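Local coordinates for protein glutamine cyclotransferase (Zymomonas mobilis, PDB 3NOL) that probably catalyses the cyclisation of N-terminal glutamine to pyroglutamate with release of ammonia, on a five-bladed beta-propeller scaffold that holds a calcium ion, at residues V100-K105 with W130-N135; P172-L177 with I184-W189; V188-K193 with I224-G229; I194-P199 with G206-N211. One frame throughout, in Å; residues are numbered along the deposited sequence.

Interaction 1 (V100-K105 with W130-N135); sequences VGLTWK and WGLTHN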
loop_
_atom_site.group_PDB
_atom_site.type_symbol
_atom_site.label_atom_id
_atom_site.label_comp_id
_atom_site.label_asym_id
_atom_site.label_seq_id
_atom_site.Cartn_x
_atom_site.Cartn_y
_atom_site.Cartn_z
ATOM N N VAL A 100 11.487 2.903 -3.538
ATOM C CA VAL A 100 11.179 4.328 -3.517
ATOM C C VAL A 100 10.144 4.549 -2.406
ATOM O O VAL A 100 9.225 3.728 -2.217
ATOM C CB VAL A 100 10.604 4.805 -4.872
ATOM C CG1 VAL A 100 10.333 6.306 -4.830
ATOM C CG2 VAL A 100 11.544 4.419 -6.051
ATOM N N GLY A 101 10.323 5.618 -1.649
ATOM C CA GLY A 101 9.480 5.890 -0.486
ATOM C C GLY A 101 9.002 7.341 -0.470
ATOM O O GLY A 101 9.744 8.257 -0.868
ATOM N N LEU A 102 7.770 7.534 0.014
ATOM C CA LEU A 102 7.184 8.849 0.278
ATOM C C LEU A 102 7.289 9.228 1.760
ATOM O O LEU A 102 7.679 8.405 2.595
ATOM C CB LEU A 102 5.711 8.838 -0.148
ATOM C CG LEU A 102 5.472 8.363 -1.604
ATOM C CD1 LEU A 102 3.968 8.355 -1.885
ATOM C CD2 LEU A 102 6.278 9.221 -2.619
ATOM N N THR A 103 6.958 10.478 2.076
ATOM C CA THR A 103 6.960 10.944 3.482
ATOM C C THR A 103 5.624 11.605 3.837
ATOM O O THR A 103 4.853 11.975 2.947
ATOM C CB THR A 103 8.096 11.939 3.795
ATOM O OG1 THR A 103 7.959 13.066 2.938
ATOM C CG2 THR A 103 9.511 11.281 3.595
ATOM N N TRP A 104 5.390 11.764 5.141
ATOM C CA TRP A 104 4.116 12.228 5.682
ATOM C C TRP A 104 3.891 13.716 5.366
ATOM O O TRP A 104 2.926 14.070 4.693
ATOM C CB TRP A 104 4.078 11.979 7.194
ATOM C CG TRP A 104 2.722 12.177 7.831
ATOM C CD1 TRP A 104 1.508 11.837 7.314
ATOM C CD2 TRP A 104 2.468 12.731 9.128
ATOM N NE1 TRP A 104 0.505 12.150 8.207
ATOM C CE2 TRP A 104 1.071 12.700 9.329
ATOM C CE3 TRP A 104 3.291 13.251 10.138
ATOM C CZ2 TRP A 104 0.474 13.172 10.496
ATOM C CZ3 TRP A 104 2.692 13.721 11.309
ATOM C CH2 TRP A 104 1.297 13.678 11.470
ATOM N N LYS A 105 4.814 14.558 5.825
ATOM C CA LYS A 105 4.674 16.009 5.710
ATOM C C LYS A 105 5.905 16.724 5.122
ATOM O O LYS A 105 5.940 17.959 5.066
ATOM C CB LYS A 105 4.367 16.590 7.092
ATOM C CG LYS A 105 3.055 16.127 7.704
ATOM C CD LYS A 105 1.890 16.239 6.723
ATOM C CE LYS A 105 0.700 16.915 7.374
ATOM N NZ LYS A 105 0.485 16.448 8.755
ATOM N N TRP A 130 0.961 9.601 0.032
ATOM C CA TRP A 130 0.351 8.570 0.867
ATOM C C TRP A 130 0.781 7.192 0.344
ATOM O O TRP A 130 1.825 6.703 0.751
ATOM C CB TRP A 130 -1.187 8.720 0.931
ATOM C CG TRP A 130 -1.685 9.936 1.711
ATOM C CD1 TRP A 130 -1.044 11.148 1.893
ATOM C CD2 TRP A 130 -2.937 10.044 2.389
ATOM N NE1 TRP A 130 -1.831 11.991 2.655
ATOM C CE2 TRP A 130 -2.998 11.336 2.965
ATOM C CE3 TRP A 130 -4.021 9.165 2.576
ATOM C CZ2 TRP A 130 -4.101 11.767 3.713
ATOM C CZ3 TRP A 130 -5.131 9.612 3.322
ATOM C CH2 TRP A 130 -5.143 10.899 3.885
ATOM N N GLY A 131 0.009 6.585 -0.563
ATOM C CA GLY A 131 0.374 5.272 -1.122
ATOM C C GLY A 131 1.247 5.353 -2.375
ATOM O O GLY A 131 1.233 6.358 -3.085
ATOM N N LEU A 132 2.012 4.283 -2.634
ATOM C CA LEU A 132 2.864 4.214 -3.808
ATOM C C LEU A 132 2.921 2.775 -4.325
ATOM O O LEU A 132 3.045 1.846 -3.554
ATOM C CB LEU A 132 4.263 4.728 -3.489
ATOM C CG LEU A 132 5.257 4.862 -4.635
ATOM C CD1 LEU A 132 4.817 5.997 -5.600
ATOM C CD2 LEU A 132 6.679 5.127 -4.064
ATOM N N THR A 133 2.795 2.627 -5.635
ATOM C CA THR A 133 2.965 1.321 -6.297
ATOM C C THR A 133 3.580 1.609 -7.688
ATOM O O THR A 133 4.020 2.749 -7.957
ATOM C CB THR A 133 1.607 0.501 -6.364
ATOM O OG1 THR A 133 1.850 -0.834 -6.848
ATOM C CG2 THR A 133 0.570 1.204 -7.270
ATOM N N HIS A 134 3.599 0.609 -8.563
ATOM C CA HIS A 134 4.133 0.803 -9.901
ATOM C C HIS A 134 3.542 -0.187 -10.879
ATOM O O HIS A 134 3.046 -1.230 -10.478
ATOM C CB HIS A 134 5.664 0.705 -9.912
ATOM C CG HIS A 134 6.202 -0.690 -9.815
ATOM N ND1 HIS A 134 6.380 -1.498 -10.923
ATOM C CD2 HIS A 134 6.640 -1.404 -8.753
ATOM C CE1 HIS A 134 6.922 -2.646 -10.547
ATOM N NE2 HIS A 134 7.078 -2.620 -9.234
ATOM N N ASN A 135 3.590 0.161 -12.160
ATOM C CA ASN A 135 3.325 -0.828 -13.194
ATOM C C ASN A 135 4.633 -0.972 -14.004
ATOM O O ASN A 135 5.710 -0.653 -13.500
ATOM C CB ASN A 135 2.069 -0.459 -14.010
ATOM C CG ASN A 135 2.201 0.874 -14.767
ATOM O OD1 ASN A 135 3.299 1.427 -14.920
ATOM N ND2 ASN A 135 1.056 1.401 -15.237
#
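Trp130 meets Leu102 through its backbone rather than its indole: Leu102 CD1 rests 3.8 Å from Trp130 N, while the Trp130 ring turns to other partners, packing edge-to-face with Trp189 and giving its NE1 hydrogen to Glu128. Beyond the strand on the 100-105 side, the Trp104 ring carries Lys105 NZ over one face, offset toward the rim. At the other end His134 uses its ring edge: ND1 donates to Asn135 O at 2.8 Å, almost straight (175°) and in the ring plane, NE2 bonds Asp94, and Trp95 packs edge-to-face with the imidazole. Between the two segments there is no hydrogen bond, and the contact is made by branched aliphatic side chains. Leu132 CG lies anti to the backbone N (chi1 -174°), which carries CD2 to Val100, 3.4 Å from Val100 O and 3.9 Å from Val100 CG1. In return Leu102 CD1 sits 3.6 Å from Gly131 O and 4.0 Å from Leu132 CB. The axes of strands 100-103 and 132-134 approach to 8.3 Å and run 153° apart, the spacing of two layered sheets rather than of paired strands. Strand 98-103 is the second strand of one propeller blade and strand 132-134 the innermost strand of the next; Met141 of strand 139-141 touches both leucines, Leu139 touches Val100, and Ser93 of strand 89-95 touches Leu132.

Interaction 2 (P172-L177 with I184-W189); sequences PELNEL and IFANVW. With CA (calcium ion), chain B.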
loop_
_atom_site.group_PDB
_atom_site.type_symbol
_atom_site.label_atom_id
_atom_site.label_comp_id
_atom_site.label_asym_id
_atom_site.label_seq_id
_atom_site.Cartn_x
_atom_site.Cartn_y
_atom_site.Cartn_z
ATOM N N PRO A 172 -12.336 10.736 -2.592
ATOM C CA PRO A 172 -11.137 11.105 -1.848
ATOM C C PRO A 172 -10.679 10.010 -0.866
ATOM O O PRO A 172 -11.333 8.945 -0.734
ATOM C CB PRO A 172 -11.606 12.333 -1.072
ATOM C CG PRO A 172 -13.033 11.953 -0.695
ATOM C CD PRO A 172 -13.559 11.292 -1.965
ATOM N N GLU A 173 -9.574 10.304 -0.171
ATOM C CA GLU A 173 -9.001 9.481 0.895
ATOM C C GLU A 173 -8.292 8.221 0.374
ATOM O O GLU A 173 -8.087 7.268 1.126
ATOM C CB GLU A 173 -10.015 9.128 1.999
ATOM C CG GLU A 173 -10.800 10.346 2.518
ATOM C CD GLU A 173 -9.880 11.470 2.984
ATOM O OE1 GLU A 173 -8.846 11.183 3.609
ATOM O OE2 GLU A 173 -10.195 12.653 2.714
ATOM N N LEU A 174 -7.911 8.239 -0.900
ATOM C CA LEU A 174 -7.100 7.137 -1.457
ATOM C C LEU A 174 -5.757 7.014 -0.719
ATOM O O LEU A 174 -5.010 7.991 -0.596
ATOM C CB LEU A 174 -6.856 7.359 -2.956
ATOM C CG LEU A 174 -8.124 7.597 -3.806
ATOM C CD1 LEU A 174 -7.661 7.796 -5.274
ATOM C CD2 LEU A 174 -9.154 6.461 -3.649
ATOM N N ASN A 175 -5.455 5.808 -0.236
ATOM C CA ASN A 175 -4.282 5.608 0.621
ATOM C C ASN A 175 -3.364 4.521 0.022
ATOM O O ASN A 175 -2.960 4.676 -1.136
ATOM C CB ASN A 175 -4.730 5.267 2.048
ATOM C CG ASN A 175 -3.695 5.673 3.104
ATOM O OD1 ASN A 175 -2.537 6.004 2.783
ATOM N ND2 ASN A 175 -4.110 5.639 4.372
ATOM N N GLU A 176 -3.051 3.436 0.761
ATOM C CA GLU A 176 -2.112 2.411 0.220
ATOM C C GLU A 176 -2.599 1.876 -1.138
ATOM O O GLU A 176 -3.802 1.667 -1.341
ATOM C CB GLU A 176 -1.832 1.272 1.230
ATOM C CG GLU A 176 -0.369 0.890 1.346
ATOM C CD GLU A 176 0.111 -0.082 0.244
ATOM O OE1 GLU A 176 -0.639 -1.029 -0.105
ATOM O OE2 GLU A 176 1.270 0.079 -0.221
ATOM N N LEU A 177 -1.657 1.697 -2.065
ATOM C CA LEU A 177 -1.989 1.284 -3.436
ATOM C C LEU A 177 -1.327 -0.036 -3.766
ATOM O O LEU A 177 -0.279 -0.369 -3.185
ATOM C CB LEU A 177 -1.468 2.302 -4.451
ATOM C CG LEU A 177 -1.958 3.748 -4.361
ATOM C CD1 LEU A 177 -1.391 4.544 -5.544
ATOM C CD2 LEU A 177 -3.488 3.741 -4.354
ATOM N N ILE A 184 -5.538 -0.555 -10.685
ATOM C CA ILE A 184 -4.992 0.033 -9.456
ATOM C C ILE A 184 -5.959 -0.287 -8.307
ATOM O O ILE A 184 -7.116 0.133 -8.335
ATOM C CB ILE A 184 -4.782 1.577 -9.579
ATOM C CG1 ILE A 184 -3.850 1.927 -10.756
ATOM C CG2 ILE A 184 -4.305 2.159 -8.216
ATOM C CD1 ILE A 184 -4.010 3.329 -11.232
ATOM N N PHE A 185 -5.508 -1.081 -7.339
ATOM C CA PHE A 185 -6.272 -1.296 -6.097
ATOM C C PHE A 185 -5.854 -0.205 -5.095
ATOM O O PHE A 185 -4.651 0.063 -4.931
ATOM C CB PHE A 185 -5.942 -2.653 -5.489
ATOM C CG PHE A 185 -6.598 -3.859 -6.197
ATOM C CD1 PHE A 185 -6.991 -3.807 -7.552
ATOM C CD2 PHE A 185 -6.771 -5.044 -5.489
ATOM C CE1 PHE A 185 -7.567 -4.931 -8.188
ATOM C CE2 PHE A 185 -7.334 -6.188 -6.100
ATOM C CZ PHE A 185 -7.734 -6.128 -7.462
ATOM N N ALA A 186 -6.825 0.392 -4.403
ATOM C CA ALA A 186 -6.490 1.415 -3.400
ATOM C C ALA A 186 -7.293 1.244 -2.133
ATOM O O ALA A 186 -8.514 1.055 -2.201
ATOM C CB ALA A 186 -6.748 2.814 -3.949
ATOM N N ASN A 187 -6.632 1.301 -0.978
ATOM C CA ASN A 187 -7.388 1.486 0.255
ATOM C C ASN A 187 -8.074 2.851 0.197
ATOM O O ASN A 187 -7.518 3.804 -0.349
ATOM C CB ASN A 187 -6.483 1.428 1.491
ATOM C CG ASN A 187 -5.966 0.031 1.769
ATOM O OD1 ASN A 187 -4.818 -0.275 1.469
ATOM N ND2 ASN A 187 -6.812 -0.822 2.346
ATOM N N VAL A 188 -9.280 2.918 0.761
ATOM C CA VAL A 188 -9.953 4.174 0.989
ATOM C C VAL A 188 -9.957 4.382 2.509
ATOM O O VAL A 188 -10.616 3.646 3.265
ATOM C CB VAL A 188 -11.379 4.171 0.430
ATOM C CG1 VAL A 188 -12.029 5.544 0.678
ATOM C CG2 VAL A 188 -11.377 3.753 -1.062
ATOM N N TRP A 189 -9.156 5.358 2.924
ATOM C CA TRP A 189 -8.882 5.606 4.329
ATOM C C TRP A 189 -10.175 5.820 5.087
ATOM O O TRP A 189 -11.086 6.506 4.602
ATOM C CB TRP A 189 -7.972 6.825 4.485
ATOM C CG TRP A 189 -7.266 6.947 5.814
ATOM C CD1 TRP A 189 -6.660 5.937 6.545
ATOM C CD2 TRP A 189 -7.042 8.157 6.547
ATOM N NE1 TRP A 189 -6.106 6.459 7.695
ATOM C CE2 TRP A 189 -6.293 7.820 7.704
ATOM C CE3 TRP A 189 -7.374 9.503 6.321
ATOM C CZ2 TRP A 189 -5.908 8.789 8.660
ATOM C CZ3 TRP A 189 -6.993 10.465 7.271
ATOM C CH2 TRP A 189 -6.273 10.103 8.420
HETATM CA CA CA B . 1.011 -1.852 -1.840
HETATM O O HOH W 1 2.936 -0.830 -2.833
#
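Three backbone hydrogen bonds tie 172-177 to 184-189: Trp189 N to Glu173 O (2.8 Å), Asn175 N to Asn187 O, and Asn187 N to Glu176 O, the last nearly along the C=O axis. Asn187 O and Glu176 O each also take a CA-H...O contact, from Leu174 and Ala186. Apolar packing gathers on the face of Leu174, Leu177, Ala186 and Val188, where Leu177 CD2 presses unusually tightly on Ala186 CB (3.4 Å). The register shifts by one between Leu174 and Leu177, a beta bulge in the antiparallel pairing, and the chain turns a corner at Glu176 as it enters the blade. Polar groups meet the indole of Trp189: Glu173 OE1 lies at its edge, 3.5 Å from Trp189 CE3, and the Asn175 amide, turned 85° to the ring, sets ND2 3.4 Å from Trp189 CD1. With an alanine in place of Trp189, Glu173 OE1 and Asn175 ND2 would probably lose the ring they rest against, and Trp130 its edge-to-face partner. The calcium ion is coordinated by Glu176 and Leu177: a bend at chi2 (-82°) brings both Glu176 oxygens to the metal, OE1 and OE2 each at 2.5 Å, beside Leu177 O, a water, and ligands from Phe48, Glu178 and Ile230.

Interaction 3 (V188-K193 with I224-G229); sequences VWQTNK and IDVLNG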
loop_
_atom_site.group_PDB
_atom_site.type_symbol
_atom_site.label_atom_id
_atom_site.label_comp_id
_atom_site.label_asym_id
_atom_site.label_seq_id
_atom_site.Cartn_x
_atom_site.Cartn_y
_atom_site.Cartn_z
ATOM N N VAL A 188 -9.280 2.918 0.761
ATOM C CA VAL A 188 -9.953 4.174 0.989
ATOM C C VAL A 188 -9.957 4.382 2.509
ATOM O O VAL A 188 -10.616 3.646 3.265
ATOM C CB VAL A 188 -11.379 4.171 0.430
ATOM C CG1 VAL A 188 -12.029 5.544 0.678
ATOM C CG2 VAL A 188 -11.377 3.753 -1.062
ATOM N N TRP A 189 -9.156 5.358 2.924
ATOM C CA TRP A 189 -8.882 5.606 4.329
ATOM C C TRP A 189 -10.175 5.820 5.087
ATOM O O TRP A 189 -11.086 6.506 4.602
ATOM C CB TRP A 189 -7.972 6.825 4.485
ATOM C CG TRP A 189 -7.266 6.947 5.814
ATOM C CD1 TRP A 189 -6.660 5.937 6.545
ATOM C CD2 TRP A 189 -7.042 8.157 6.547
ATOM N NE1 TRP A 189 -6.106 6.459 7.695
ATOM C CE2 TRP A 189 -6.293 7.820 7.704
ATOM C CE3 TRP A 189 -7.374 9.503 6.321
ATOM C CZ2 TRP A 189 -5.908 8.789 8.660
ATOM C CZ3 TRP A 189 -6.993 10.465 7.271
ATOM C CH2 TRP A 189 -6.273 10.103 8.420
ATOM N N GLN A 190 -10.251 5.183 6.255
ATOM C CA GLN A 190 -11.427 5.267 7.148
ATOM C C GLN A 190 -12.535 4.289 6.745
ATOM O O GLN A 190 -13.607 4.271 7.363
ATOM C CB GLN A 190 -12.021 6.689 7.229
ATOM C CG GLN A 190 -11.087 7.755 7.766
ATOM C CD GLN A 190 -10.423 7.331 9.060
ATOM O OE1 GLN A 190 -11.092 7.090 10.074
ATOM N NE2 GLN A 190 -9.096 7.236 9.034
ATOM N N THR A 191 -12.300 3.501 5.700
ATOM C CA THR A 191 -13.246 2.444 5.332
ATOM C C THR A 191 -12.578 1.076 5.358
ATOM O O THR A 191 -11.344 0.975 5.418
ATOM C CB THR A 191 -13.868 2.669 3.924
ATOM O OG1 THR A 191 -13.000 2.129 2.913
ATOM C CG2 THR A 191 -14.169 4.162 3.659
ATOM N N ASN A 192 -13.411 0.036 5.301
ATOM C CA ASN A 192 -12.976 -1.352 5.148
ATOM C C ASN A 192 -13.081 -1.833 3.708
ATOM O O ASN A 192 -13.274 -3.030 3.436
ATOM C CB ASN A 192 -13.782 -2.248 6.090
ATOM C CG ASN A 192 -13.434 -1.989 7.514
ATOM O OD1 ASN A 192 -12.265 -2.036 7.890
ATOM N ND2 ASN A 192 -14.435 -1.665 8.317
ATOM N N LYS A 193 -12.962 -0.887 2.786
ATOM C CA LYS A 193 -13.142 -1.209 1.376
ATOM C C LYS A 193 -11.917 -0.897 0.569
ATOM O O LYS A 193 -11.186 0.022 0.884
ATOM C CB LYS A 193 -14.357 -0.498 0.814
ATOM C CG LYS A 193 -15.617 -1.189 1.297
ATOM C CD LYS A 193 -16.779 -0.304 1.198
ATOM C CE LYS A 193 -17.955 -0.939 1.901
ATOM N NZ LYS A 193 -19.046 0.047 1.817
ATOM N N ILE A 224 -6.278 -0.694 18.190
ATOM C CA ILE A 224 -6.187 -1.172 16.802
ATOM C C ILE A 224 -6.631 -0.032 15.875
ATOM O O ILE A 224 -7.391 0.843 16.287
ATOM C CB ILE A 224 -7.000 -2.464 16.575
ATOM C CG1 ILE A 224 -6.608 -3.140 15.238
ATOM C CG2 ILE A 224 -8.516 -2.177 16.641
ATOM C CD1 ILE A 224 -7.090 -4.572 15.119
ATOM N N ASP A 225 -6.131 -0.030 14.642
ATOM C CA ASP A 225 -6.317 1.100 13.731
ATOM C C ASP A 225 -6.899 0.541 12.389
ATOM O O ASP A 225 -7.473 -0.587 12.348
ATOM C CB ASP A 225 -4.970 1.854 13.609
ATOM C CG ASP A 225 -5.094 3.305 13.149
ATOM O OD1 ASP A 225 -5.558 3.576 12.038
ATOM O OD2 ASP A 225 -4.638 4.204 13.884
ATOM N N VAL A 226 -6.775 1.317 11.315
ATOM C CA VAL A 226 -7.588 1.067 10.112
ATOM C C VAL A 226 -6.986 0.095 9.108
ATOM O O VAL A 226 -5.771 -0.096 9.050
ATOM C CB VAL A 226 -7.959 2.391 9.350
ATOM C CG1 VAL A 226 -8.741 3.322 10.240
ATOM C CG2 VAL A 226 -6.738 3.082 8.820
ATOM N N LEU A 227 -7.870 -0.507 8.314
ATOM C CA LEU A 227 -7.459 -1.267 7.133
ATOM C C LEU A 227 -6.536 -0.397 6.261
ATOM O O LEU A 227 -6.857 0.735 5.953
ATOM C CB LEU A 227 -8.699 -1.694 6.325
ATOM C CG LEU A 227 -8.407 -2.505 5.060
ATOM C CD1 LEU A 227 -7.980 -3.939 5.458
ATOM C CD2 LEU A 227 -9.604 -2.561 4.131
ATOM N N ASN A 228 -5.381 -0.939 5.871
ATOM C CA ASN A 228 -4.416 -0.191 5.050
ATOM C C ASN A 228 -3.235 -1.078 4.742
ATOM O O ASN A 228 -2.539 -1.541 5.665
ATOM C CB ASN A 228 -3.894 1.103 5.726
ATOM C CG ASN A 228 -3.181 2.024 4.722
ATOM O OD1 ASN A 228 -3.783 2.450 3.702
ATOM N ND2 ASN A 228 -1.884 2.301 4.972
ATOM N N GLY A 229 -3.029 -1.333 3.449
ATOM C CA GLY A 229 -1.904 -2.134 3.006
ATOM C C GLY A 229 -2.398 -3.296 2.177
ATOM O O GLY A 229 -3.171 -4.147 2.658
HETATM O O HOH W 2 -4.888 5.684 10.268
HETATM O O HOH W 3 -9.005 2.504 6.124
HETATM O O HOH W 4 -10.616 -0.029 9.026
#
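Val226 lays its CG2 methyl obliquely against the pyrrole part of the Trp189 indole, 3.6 Å from Trp189 NE1. With CG1 anti to the carbonyl carbon (chi1 -60°), CG2 is left between the backbone N and carbonyl carbon, on the side facing the indole. Gln190 is bent at chi2 (-50°) and folds back over the same indole, its NE2 above the centre of one face, while Val226 CG1 comes to 4.1 Å from Gln190 NE2. Further along, Leu227 CD2 packs on the backbone of the loop, 3.6 Å from Asn192 C.

No direct hydrogen bond crosses; water does the bridging. One molecule accepts from Trp189 NE1 and donates to Asp225 OD1, which also takes Val226 N on its anti lone pair (2.7 Å). A second accepts from Leu227 N and donates to Asn192 OD1 at 2.8 Å, while Asn192 ND2 is bonded to Asn211. A third accepts from Gln190 N and lies close to Thr191 O and Leu227 O.

The loop is stiffened from within: Val188 O receives both Thr191 N and Thr191 OG1 (2.8 Å), and Thr191 OG1 accepts from Lys193 N at 3.0 Å. The result is a type II turn followed by an ST turn, linking strands 183-188 and 193-197 of one propeller blade and packing on Val226 and the start of strand 227-233, the innermost strand of the neighbouring blade.

Interaction 4 (I194-P199 with G206-N211); sequences IVRIDP and GIIDLN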
loop_
_atom_site.group_PDB
_atom_site.type_symbol
_atom_site.label_atom_id
_atom_site.label_comp_id
_atom_site.label_asym_id
_atom_site.label_seq_id
_atom_site.Cartn_x
_atom_site.Cartn_y
_atom_site.Cartn_z
ATOM N N ILE A 194 -11.722 -1.681 -0.487
ATOM C CA ILE A 194 -10.644 -1.450 -1.418
ATOM C C ILE A 194 -11.269 -1.258 -2.775
ATOM O O ILE A 194 -12.078 -2.083 -3.205
ATOM C CB ILE A 194 -9.644 -2.641 -1.429
ATOM C CG1 ILE A 194 -8.902 -2.725 -0.080
ATOM C CG2 ILE A 194 -8.707 -2.548 -2.650
ATOM C CD1 ILE A 194 -8.151 -4.034 0.100
ATOM N N VAL A 195 -10.955 -0.147 -3.421
ATOM C CA VAL A 195 -11.500 0.102 -4.764
ATOM C C VAL A 195 -10.545 -0.376 -5.839
ATOM O O VAL A 195 -9.324 -0.321 -5.689
ATOM C CB VAL A 195 -11.911 1.569 -5.005
ATOM C CG1 VAL A 195 -13.095 1.955 -4.080
ATOM C CG2 VAL A 195 -10.726 2.516 -4.852
ATOM N N ARG A 196 -11.142 -0.869 -6.913
ATOM C CA ARG A 196 -10.413 -1.305 -8.095
ATOM C C ARG A 196 -10.623 -0.205 -9.141
ATOM O O ARG A 196 -11.761 0.097 -9.493
ATOM C CB ARG A 196 -10.973 -2.651 -8.590
ATOM C CG ARG A 196 -10.953 -3.743 -7.519
ATOM C CD ARG A 196 -11.703 -5.003 -7.946
ATOM N NE ARG A 196 -10.975 -5.700 -9.000
ATOM C CZ ARG A 196 -11.069 -7.006 -9.249
ATOM N NH1 ARG A 196 -10.337 -7.531 -10.222
ATOM N NH2 ARG A 196 -11.851 -7.789 -8.506
ATOM N N ILE A 197 -9.522 0.381 -9.608
ATOM C CA ILE A 197 -9.552 1.563 -10.458
ATOM C C ILE A 197 -9.032 1.262 -11.866
ATOM O O ILE A 197 -7.939 0.672 -12.030
ATOM C CB ILE A 197 -8.716 2.722 -9.824
ATOM C CG1 ILE A 197 -9.276 3.107 -8.444
ATOM C CG2 ILE A 197 -8.715 3.919 -10.738
ATOM C CD1 ILE A 197 -8.287 3.921 -7.575
ATOM N N ASP A 198 -9.819 1.662 -12.868
ATOM C CA ASP A 198 -9.406 1.563 -14.270
ATOM C C ASP A 198 -8.314 2.621 -14.521
ATOM O O ASP A 198 -8.581 3.805 -14.452
ATOM C CB ASP A 198 -10.633 1.803 -15.171
ATOM C CG ASP A 198 -10.327 1.664 -16.665
ATOM O OD1 ASP A 198 -9.154 1.796 -17.081
ATOM O OD2 ASP A 198 -11.293 1.411 -17.416
ATOM N N PRO A 199 -7.079 2.194 -14.822
ATOM C CA PRO A 199 -6.011 3.189 -14.973
ATOM C C PRO A 199 -6.170 4.116 -16.203
ATOM O O PRO A 199 -5.516 5.150 -16.238
ATOM C CB PRO A 199 -4.738 2.338 -15.088
ATOM C CG PRO A 199 -5.217 1.029 -15.671
ATOM C CD PRO A 199 -6.594 0.815 -15.033
ATOM N N GLY A 206 -14.815 -1.663 -9.480
ATOM C CA GLY A 206 -15.186 -2.683 -8.517
ATOM C C GLY A 206 -14.815 -2.266 -7.111
ATOM O O GLY A 206 -13.915 -1.416 -6.907
ATOM N N ILE A 207 -15.509 -2.865 -6.154
ATOM C CA ILE A 207 -15.286 -2.553 -4.765
ATOM C C ILE A 207 -15.168 -3.855 -3.997
ATOM O O ILE A 207 -16.078 -4.700 -4.022
ATOM C CB ILE A 207 -16.423 -1.667 -4.152
ATOM C CG1 ILE A 207 -16.562 -0.335 -4.919
ATOM C CG2 ILE A 207 -16.138 -1.422 -2.659
ATOM C CD1 ILE A 207 -17.966 0.321 -4.807
ATOM N N ILE A 208 -14.035 -3.997 -3.318
ATOM C CA ILE A 208 -13.794 -5.123 -2.419
ATOM C C ILE A 208 -14.225 -4.757 -1.007
ATOM O O ILE A 208 -13.714 -3.810 -0.416
ATOM C CB ILE A 208 -12.310 -5.522 -2.444
ATOM C CG1 ILE A 208 -11.911 -5.941 -3.874
ATOM C CG2 ILE A 208 -12.023 -6.607 -1.394
ATOM C CD1 ILE A 208 -10.411 -5.739 -4.159
ATOM N N ASP A 209 -15.176 -5.513 -0.473
ATOM C CA ASP A 209 -15.743 -5.228 0.845
ATOM C C ASP A 209 -15.094 -6.142 1.892
ATOM O O ASP A 209 -15.393 -7.343 1.948
ATOM C CB ASP A 209 -17.266 -5.453 0.805
ATOM C CG ASP A 209 -17.961 -5.076 2.110
ATOM O OD1 ASP A 209 -17.287 -4.683 3.085
ATOM O OD2 ASP A 209 -19.221 -5.177 2.158
ATOM N N LEU A 210 -14.190 -5.581 2.696
ATOM C CA LEU A 210 -13.549 -6.322 3.792
ATOM C C LEU A 210 -14.183 -6.111 5.181
ATOM O O LEU A 210 -13.595 -6.478 6.182
ATOM C CB LEU A 210 -12.030 -6.038 3.852
ATOM C CG LEU A 210 -11.269 -6.394 2.561
ATOM C CD1 LEU A 210 -9.762 -6.174 2.726
ATOM C CD2 LEU A 210 -11.566 -7.818 2.071
ATOM N N ASN A 211 -15.371 -5.510 5.238
ATOM C CA ASN A 211 -16.059 -5.378 6.518
ATOM C C ASN A 211 -16.240 -6.744 7.153
ATOM O O ASN A 211 -16.576 -7.713 6.470
ATOM C CB ASN A 211 -17.381 -4.635 6.360
ATOM C CG ASN A 211 -17.185 -3.138 6.295
ATOM O OD1 ASN A 211 -16.878 -2.504 7.305
ATOM N ND2 ASN A 211 -17.357 -2.562 5.108
#
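Ile194 and Ile208 form a hydrogen-bonded antiparallel pair, with Ile208 N to Ile194 O at 2.7 Å and Ile194 N to Ile208 O at 2.9 Å; Arg196 N to Gly206 O follows at 2.8 Å. On the face shared by these residues, Ile208 CD1 touches both neighbours of the opposing strand, 3.9 Å from Ile194 CG2 and 3.9 Å from Arg196 CG. Ile194 CD1 reaches beyond the pairing to Leu210 CD1 (3.8 Å). Across the other face Val195 CG1 and Ile207 CG1 make a looser contact. Gly206 suits its place opposite Arg196, since a beta carbon there would press on Arg196 CD.

Further out, the arginine chain bends at chi3 (70°) and crosses Ile208 at about a right angle; its guanidinium forms a salt bridge with Glu183 and a cation-pi contact with Tyr29. Phe185 and Leu254 touch the face of Arg196 and Ile208. Were a leucine to stand in place of Arg196, Glu183 would be likely to lose its charged mate and Tyr29 its cation. Beyond Ile208 an Asx turn closes the strand: Asp209 OD1 accepts from Asn211 N and, from the opposite face of the carboxylate, from Asn211 ND2 (2.9 Å), while OD2 is held by Arg257. The strands run 159° apart as a beta hairpin, the outer half of a four-stranded antiparallel propeller blade.

Interactions 1, 2 and 4 are buried, whereas interaction 3 lies at the surface and relies on bridging water. Interactions 2 and 4 build one blade: strand 183-188 of the former pairs with strand 193-197 of the latter, and each rests on its own backbone hydrogen bonds and apolar faces, while interaction 2 adds calcium coordination. Interactions 1 and 3 instead join neighbouring blades, without direct hydrogen bonds between their own segments. Interactions 2 and 3 share Val188 and Trp189, and the probable bond from Gly229 N to Asn187 OD1 links them. Interaction 1 meets both at the shared Trp189 indole, while interaction 4, about 19 Å away between centres, does not touch interaction 1.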